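Local coordinates for protein putative isochorismatase (Streptomyces avermitilis, PDB 3KL2) that is of unproven function but probably acts as a hydrolase of the isochorismatase-like cysteine hydrolase family, at residues P79-E84 with F106-W111; F159-C164 with V186-Q191. One frame throughout, in Å; residues are numbered along the deposited sequence.

Interaction 1 (P79-E84 with F106-W111); sequences PITFAE and FVKGTW
Phe82 and Val107 form a single backbone bridge between two loops, with a hydrogen bond on either side of Val107. Phe82 N donates to Phe106 O at 2.8 Å, nearly along the C=O axis, though bent to 137° at the hydrogen. Lys108 N returns the bond to Phe82 O at 2.9 Å and is almost straight. Thr81 CA adds a weaker C-H contact to the same Phe106 O, which also lies at the edge of the Phe82 ring, in its plane.

The apolar share centres on Phe106. CG2 of Ile80 sits over the middle of the Phe106 ring, 3.6 Å from its centroid and 10° off the normal, a CH-pi contact. With chi1 at -175° CG1 is anti to the backbone N, which leaves CG2 between N and the carbonyl carbon, facing the ring. Phe82 and Phe106 run side by side, CD2 of Phe82 4.0 Å from CB of Phe106. Cut back to an alanine, Phe106 would probably leave the Ile80 methyl without its aromatic face and open a gap beside Phe37, whose ring meets this one edge-to-face. Farther along, Val107 CG1 rests against Glu84 CB.

Among polar side chains, Lys108 bends at chi3 and chi4 and brings NZ back to OG1 of Thr81 at 2.7 Å, while its CG lies against Thr81 CB. The same ammonium makes a salt bridge to Glu129 of the second subunit. Lys108 itself sits in a type II turn from Val107 to Thr110, with Thr110 OG1 donating to an in-plane lone pair of Val107 O.

Backbone bonds thus pin the two loops together beside a buried aromatic group, and the lysine, shared between Thr81 and a neighbouring carboxylate, couples this edge of the contact to the subunit interface.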
ATOM      1  N   PRO A  79       6.976  -3.445  17.872  1.00 19.39           N
ATOM      2  CA  PRO A  79       7.038  -2.342  18.806  1.00 18.95           C
ATOM      3  C   PRO A  79       6.900  -1.042  18.072  1.00 18.70           C
ATOM      4  O   PRO A  79       7.225  -0.968  16.899  1.00 19.51           O
ATOM      5  CB  PRO A  79       8.439  -2.482  19.414  1.00 18.87           C
ATOM      6  CG  PRO A  79       9.271  -2.976  18.303  1.00 19.39           C
ATOM      7  CD  PRO A  79       8.315  -3.897  17.484  1.00 20.36           C
ATOM      8  N   ILE A  80       6.400  -0.019  18.733  1.00 18.52           N
ATOM      9  CA  ILE A  80       6.359   1.310  18.136  1.00 18.32           C
ATOM     10  C   ILE A  80       7.413   2.160  18.863  1.00 18.11           C
ATOM     11  O   ILE A  80       7.524   2.059  20.090  1.00 18.99           O
ATOM     12  CB  ILE A  80       4.930   1.878  18.250  1.00 18.01           C
ATOM     13  CG1 ILE A  80       4.797   3.222  17.538  1.00 21.20           C
ATOM     14  CG2 ILE A  80       4.530   2.101  19.675  1.00 17.18           C
ATOM     15  CD1 ILE A  80       3.471   3.939  17.842  1.00 20.36           C
ATOM     16  N   THR A  81       8.174   2.990  18.147  1.00 18.00           N
ATOM     17  CA  THR A  81       9.194   3.850  18.766  1.00 17.98           C
ATOM     18  C   THR A  81       9.286   5.152  18.010  1.00 17.87           C
ATOM     19  O   THR A  81       8.939   5.156  16.829  1.00 19.11           O
ATOM     20  CB  THR A  81      10.595   3.228  18.643  1.00 18.48           C
ATOM     21  OG1 THR A  81      10.921   3.175  17.261  1.00 20.17           O
ATOM     22  CG2 THR A  81      10.670   1.849  19.213  1.00 16.04           C
ATOM     23  N   PHE A  82       9.794   6.227  18.629  1.00 16.31           N
ATOM     24  CA  PHE A  82       9.959   7.517  17.932  1.00 16.34           C
ATOM     25  C   PHE A  82      11.316   8.114  18.260  1.00 16.33           C
ATOM     26  O   PHE A  82      11.713   8.100  19.392  1.00 16.24           O
ATOM     27  CB  PHE A  82       8.817   8.543  18.250  1.00 16.24           C
ATOM     28  CG  PHE A  82       7.428   7.989  17.968  1.00 17.51           C
ATOM     29  CD1 PHE A  82       6.759   8.313  16.801  1.00 17.66           C
ATOM     30  CD2 PHE A  82       6.839   7.081  18.838  1.00 17.21           C
ATOM     31  CE1 PHE A  82       5.514   7.769  16.507  1.00 17.12           C
ATOM     32  CE2 PHE A  82       5.573   6.545  18.555  1.00 19.83           C
ATOM     33  CZ  PHE A  82       4.919   6.894  17.379  1.00 19.37           C
ATOM     34  N   ALA A  83      12.034   8.605  17.254  1.00 16.04           N
ATOM     35  CA  ALA A  83      13.235   9.357  17.495  1.00 16.14           C
ATOM     36  C   ALA A  83      12.869  10.502  18.438  1.00 16.27           C
ATOM     37  O   ALA A  83      11.812  11.105  18.301  1.00 14.81           O
ATOM     38  CB  ALA A  83      13.826   9.900  16.184  1.00 15.43           C
ATOM     39  N   GLU A  84      13.739  10.738  19.422  1.00 16.54           N
ATOM     40  CA  GLU A  84      13.549  11.763  20.441  1.00 17.23           C
ATOM     41  C   GLU A  84      13.315  13.117  19.804  1.00 16.06           C
ATOM     42  O   GLU A  84      14.023  13.488  18.890  1.00 15.74           O
ATOM     43  CB  GLU A  84      14.800  11.837  21.355  1.00 18.65           C
ATOM     44  CG  GLU A  84      14.718  12.729  22.603  1.00 21.35           C
ATOM     45  CD  GLU A  84      15.998  12.576  23.448  1.00 28.83           C
ATOM     46  OE1 GLU A  84      16.210  11.448  23.987  1.00 33.04           O
ATOM     47  OE2 GLU A  84      16.804  13.549  23.518  1.00 28.94           O
ATOM     48  N   PHE A 106       6.944   6.043  24.194  1.00 17.79           N
ATOM     49  CA  PHE A 106       7.711   5.316  23.192  1.00 18.15           C
ATOM     50  C   PHE A 106       8.925   6.072  22.578  1.00 18.22           C
ATOM     51  O   PHE A 106       9.176   5.995  21.368  1.00 18.22           O
ATOM     52  CB  PHE A 106       6.783   4.813  22.107  1.00 17.80           C
ATOM     53  CG  PHE A 106       5.594   4.094  22.617  1.00 17.16           C
ATOM     54  CD1 PHE A 106       4.358   4.685  22.605  1.00 19.65           C
ATOM     55  CD2 PHE A 106       5.684   2.796  23.025  1.00 17.62           C
ATOM     56  CE1 PHE A 106       3.233   3.998  23.031  1.00 18.98           C
ATOM     57  CE2 PHE A 106       4.562   2.116  23.459  1.00 17.60           C
ATOM     58  CZ  PHE A 106       3.358   2.709  23.460  1.00 17.26           C
ATOM     59  N   VAL A 107       9.694   6.780  23.405  1.00 18.41           N
ATOM     60  CA  VAL A 107      10.911   7.421  22.899  1.00 18.10           C
ATOM     61  C   VAL A 107      11.959   6.306  22.659  1.00 18.00           C
ATOM     62  O   VAL A 107      12.171   5.439  23.514  1.00 17.29           O
ATOM     63  CB  VAL A 107      11.425   8.540  23.844  1.00 18.23           C
ATOM     64  CG1 VAL A 107      12.615   9.266  23.242  1.00 18.00           C
ATOM     65  CG2 VAL A 107      10.311   9.595  24.138  1.00 18.64           C
ATOM     66  N   LYS A 108      12.565   6.301  21.475  1.00 18.28           N
ATOM     67  CA  LYS A 108      13.699   5.386  21.153  1.00 19.22           C
ATOM     68  C   LYS A 108      14.821   5.463  22.185  1.00 17.61           C
ATOM     69  O   LYS A 108      15.277   6.562  22.529  1.00 16.74           O
ATOM     70  CB  LYS A 108      14.331   5.736  19.800  1.00 20.00           C
ATOM     71  CG  LYS A 108      13.692   5.058  18.613  1.00 26.20           C
ATOM     72  CD  LYS A 108      14.622   5.097  17.356  1.00 31.31           C
ATOM     73  CE  LYS A 108      14.768   3.666  16.735  1.00 34.86           C
ATOM     74  NZ  LYS A 108      13.424   3.066  16.289  1.00 35.06           N
ATOM     75  N   GLY A 109      15.263   4.303  22.669  1.00 16.66           N
ATOM     76  CA  GLY A 109      16.408   4.227  23.626  1.00 16.04           C
ATOM     77  C   GLY A 109      16.063   4.490  25.102  1.00 14.94           C
ATOM     78  O   GLY A 109      16.951   4.865  25.909  1.00 14.02           O
ATOM     79  N   THR A 110      14.784   4.310  25.443  1.00 13.28           N
ATOM     80  CA  THR A 110      14.285   4.407  26.826  1.00 12.24           C
ATOM     81  C   THR A 110      13.745   3.070  27.252  1.00 11.97           C
ATOM     82  O   THR A 110      13.446   2.209  26.445  1.00 12.48           O
ATOM     83  CB  THR A 110      13.131   5.393  26.972  1.00 11.62           C
ATOM     84  OG1 THR A 110      12.019   4.953  26.154  1.00 12.33           O
ATOM     85  CG2 THR A 110      13.562   6.785  26.578  1.00 10.59           C
ATOM     86  N   TRP A 111      13.601   2.903  28.554  1.00 13.43           N
ATOM     87  CA  TRP A 111      13.028   1.700  29.134  1.00 12.81           C
ATOM     88  C   TRP A 111      11.608   1.521  28.618  1.00 13.02           C
ATOM     89  O   TRP A 111      11.193   0.388  28.272  1.00 13.77           O
ATOM     90  CB  TRP A 111      13.062   1.792  30.661  1.00 12.71           C
ATOM     91  CG  TRP A 111      12.264   0.742  31.406  1.00 11.35           C
ATOM     92  CD1 TRP A 111      12.673  -0.540  31.752  1.00 10.67           C
ATOM     93  CD2 TRP A 111      10.935   0.889  31.920  1.00  9.48           C
ATOM     94  NE1 TRP A 111      11.664  -1.188  32.438  1.00 10.05           N
ATOM     95  CE2 TRP A 111      10.599  -0.337  32.578  1.00  8.40           C
ATOM     96  CE3 TRP A 111       9.998   1.940  31.906  1.00 10.25           C
ATOM     97  CZ2 TRP A 111       9.379  -0.540  33.204  1.00  7.06           C
ATOM     98  CZ3 TRP A 111       8.758   1.739  32.548  1.00 12.31           C
ATOM     99  CH2 TRP A 111       8.460   0.498  33.173  1.00 11.10           C
TER

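Interaction 2 (F159-C164 with V186-Q191); sequences FLTNCC and VAATSQ
Thr161 N donates to Ala187 O at 2.8 Å, a bond straight at the hydrogen (167°) but arriving from well above the carbonyl plane. The same oxygen takes a C-H contact from Leu160 CA at 3.2 Å. Around this point the side chains close in: Leu160 CD2 packs on Ala188 CA, Thr161 CB meets the Ala188 methyl at 3.8 Å, and CE1 of Phe159 lies 3.9 Å from CB of Ala187. Chi1 of -57° puts Thr161 OG1 beside its own backbone N, over the Ala187 carbonyl and 3.5 Å from Val186 CG2.

The contact joins the C-terminal ends of the neighbouring parallel strands 153-159 and 178-187, where an alpha/beta sheet of this kind usually carries its active site. The peptide bond between Phe159 and Leu160 is cis, and a type I turn from Leu160 to Cys163, closed by Cys163 N to Leu160 O, leads into helix 164-174.

Farther out, His194 of helix 191-205 hydrogen-bonds Thr161 OG1, and Phe37 stacks on the Phe159 ring. The amide nitrogen of Asn162, whose OD1 faces the Ala188 methyl, bonds to Glu193 and to Asp201 of the third subunit.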
ATOM      1  N   PHE A 159      -1.683  -4.559  22.028  1.00 18.18           N
ATOM      2  CA  PHE A 159      -2.305  -3.309  22.440  1.00 18.33           C
ATOM      3  C   PHE A 159      -2.434  -2.405  21.215  1.00 18.79           C
ATOM      4  O   PHE A 159      -1.655  -2.550  20.245  1.00 17.77           O
ATOM      5  CB  PHE A 159      -1.375  -2.566  23.393  1.00 18.94           C
ATOM      6  CG  PHE A 159      -1.057  -3.285  24.677  1.00 18.70           C
ATOM      7  CD1 PHE A 159      -1.767  -2.994  25.836  1.00 20.33           C
ATOM      8  CD2 PHE A 159      -0.011  -4.179  24.742  1.00 19.71           C
ATOM      9  CE1 PHE A 159      -1.449  -3.582  27.030  1.00 19.70           C
ATOM     10  CE2 PHE A 159       0.327  -4.771  25.916  1.00 21.39           C
ATOM     11  CZ  PHE A 159      -0.404  -4.483  27.080  1.00 22.50           C
ATOM     12  N   LEU A 160      -3.425  -1.513  21.177  1.00 19.10           N
ATOM     13  CA  LEU A 160      -4.638  -1.562  21.965  1.00 19.19           C
ATOM     14  C   LEU A 160      -5.719  -2.273  21.194  1.00 19.99           C
ATOM     15  O   LEU A 160      -5.881  -2.020  19.992  1.00 20.42           O
ATOM     16  CB  LEU A 160      -5.147  -0.166  22.238  1.00 18.46           C
ATOM     17  CG  LEU A 160      -4.246   0.694  23.111  1.00 19.13           C
ATOM     18  CD1 LEU A 160      -4.562   2.184  22.877  1.00 18.16           C
ATOM     19  CD2 LEU A 160      -4.378   0.276  24.555  1.00 18.47           C
ATOM     20  N   THR A 161      -6.514  -3.079  21.908  1.00 20.65           N
ATOM     21  CA  THR A 161      -7.654  -3.781  21.342  1.00 21.09           C
ATOM     22  C   THR A 161      -8.418  -3.020  20.260  1.00 21.33           C
ATOM     23  O   THR A 161      -8.637  -3.575  19.201  1.00 20.15           O
ATOM     24  CB  THR A 161      -8.680  -4.054  22.395  1.00 21.43           C
ATOM     25  OG1 THR A 161      -8.082  -4.801  23.448  1.00 24.41           O
ATOM     26  CG2 THR A 161      -9.860  -4.817  21.789  1.00 21.83           C
ATOM     27  N   ASN A 162      -8.853  -1.780  20.538  1.00 21.33           N
ATOM     28  CA  ASN A 162      -9.662  -1.042  19.557  1.00 22.48           C
ATOM     29  C   ASN A 162      -8.877  -0.062  18.715  1.00 22.86           C
ATOM     30  O   ASN A 162      -9.462   0.636  17.892  1.00 23.85           O
ATOM     31  CB  ASN A 162     -10.880  -0.335  20.199  1.00 23.02           C
ATOM     32  CG  ASN A 162     -10.478   0.612  21.305  1.00 23.62           C
ATOM     33  OD1 ASN A 162      -9.592   0.310  22.103  1.00 26.34           O
ATOM     34  ND2 ASN A 162     -11.081   1.779  21.322  1.00 26.05           N
ATOM     35  N   CYS A 163      -7.561  -0.021  18.883  1.00 23.27           N
ATOM     36  CA  CYS A 163      -6.751   0.897  18.142  1.00 24.05           C
ATOM     37  C   CYS A 163      -5.835   0.131  17.176  1.00 23.84           C
ATOM     38  O   CYS A 163      -6.306  -0.367  16.160  1.00 23.90           O
ATOM     39  CB  CYS A 163      -6.011   1.811  19.102  1.00 24.15           C
ATOM     40  SG  CYS A 163      -5.298   3.238  18.256  1.00 27.81           S
ATOM     41  N   CYS A 164      -4.565  -0.016  17.543  1.00 23.83           N
ATOM     42  CA  CYS A 164      -3.540  -0.699  16.757  1.00 23.75           C
ATOM     43  C   CYS A 164      -3.879  -2.166  16.456  1.00 22.22           C
ATOM     44  O   CYS A 164      -3.589  -2.650  15.371  1.00 20.77           O
ATOM     45  CB  CYS A 164      -2.194  -0.616  17.505  1.00 24.25           C
ATOM     46  SG  CYS A 164      -1.852   1.057  18.231  1.00 28.44           S
ATOM     47  N   VAL A 186      -5.263  -9.411  24.400  1.00 18.57           N
ATOM     48  CA  VAL A 186      -5.268  -8.027  24.001  1.00 17.82           C
ATOM     49  C   VAL A 186      -5.821  -7.175  25.134  1.00 17.86           C
ATOM     50  O   VAL A 186      -6.497  -7.710  26.009  1.00 18.93           O
ATOM     51  CB  VAL A 186      -6.094  -7.808  22.711  1.00 17.69           C
ATOM     52  CG1 VAL A 186      -5.460  -8.582  21.535  1.00 16.70           C
ATOM     53  CG2 VAL A 186      -7.523  -8.167  22.933  1.00 14.48           C
ATOM     54  N   ALA A 187      -5.538  -5.874  25.115  1.00 17.32           N
ATOM     55  CA  ALA A 187      -6.022  -4.954  26.131  1.00 17.69           C
ATOM     56  C   ALA A 187      -6.217  -3.552  25.565  1.00 18.31           C
ATOM     57  O   ALA A 187      -5.642  -3.191  24.535  1.00 17.23           O
ATOM     58  CB  ALA A 187      -5.077  -4.922  27.379  1.00 17.36           C
ATOM     59  N   ALA A 188      -7.055  -2.781  26.261  1.00 18.83           N
ATOM     60  CA  ALA A 188      -7.416  -1.450  25.870  1.00 19.37           C
ATOM     61  C   ALA A 188      -7.452  -0.571  27.098  1.00 20.08           C
ATOM     62  O   ALA A 188      -7.176  -1.018  28.207  1.00 18.91           O
ATOM     63  CB  ALA A 188      -8.774  -1.464  25.226  1.00 20.14           C
ATOM     64  N   THR A 189      -7.819   0.685  26.888  1.00 20.71           N
ATOM     65  CA  THR A 189      -7.851   1.636  27.959  1.00 21.70           C
ATOM     66  C   THR A 189      -9.194   1.577  28.711  1.00 22.36           C
ATOM     67  O   THR A 189      -9.375   2.263  29.693  1.00 22.47           O
ATOM     68  CB  THR A 189      -7.588   3.069  27.415  1.00 22.22           C
ATOM     69  OG1 THR A 189      -8.537   3.373  26.383  1.00 23.70           O
ATOM     70  CG2 THR A 189      -6.189   3.183  26.837  1.00 19.91           C
ATOM     71  N   SER A 190     -10.141   0.779  28.226  1.00 22.63           N
ATOM     72  CA  SER A 190     -11.437   0.661  28.860  1.00 23.24           C
ATOM     73  C   SER A 190     -11.974  -0.721  28.590  1.00 23.05           C
ATOM     74  O   SER A 190     -11.861  -1.222  27.493  1.00 21.99           O
ATOM     75  CB  SER A 190     -12.415   1.737  28.353  1.00 23.76           C
ATOM     76  OG  SER A 190     -13.718   1.207  28.110  1.00 25.14           O
ATOM     77  N   GLN A 191     -12.557  -1.324  29.614  1.00 23.55           N
ATOM     78  CA  GLN A 191     -13.183  -2.635  29.490  1.00 24.51           C
ATOM     79  C   GLN A 191     -14.317  -2.542  28.472  1.00 24.68           C
ATOM     80  O   GLN A 191     -14.486  -3.452  27.648  1.00 24.53           O
ATOM     81  CB  GLN A 191     -13.733  -3.114  30.858  1.00 24.42           C
ATOM     82  CG  GLN A 191     -14.178  -4.578  30.890  1.00 25.99           C
ATOM     83  CD  GLN A 191     -13.002  -5.564  30.818  1.00 29.58           C
ATOM     84  OE1 GLN A 191     -13.098  -6.660  30.215  1.00 29.58           O
ATOM     85  NE2 GLN A 191     -11.877  -5.165  31.408  1.00 30.28           N
TER

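In the fold
From the N terminus, strand 75-78 runs into the loop holding 79-84; the chain then passes through helix 96-103 and returns at 106-111, where interaction 1 closes the excursion before strand 126-127. Only later does strand 153-159 end at 159-164, from which helix 164-174 and strand 178-187 lead back to 186-191, so interaction 2 closes a beta-alpha-beta unit. The two loops follow in series, neither nesting nor crossing. Interaction 1 joins two peripheral loops, interaction 2 two strand ends of the sheet. Their centres are about 20 Å apart and they do not touch, but the ring of Phe37 reaches both, touching an aromatic side chain of each.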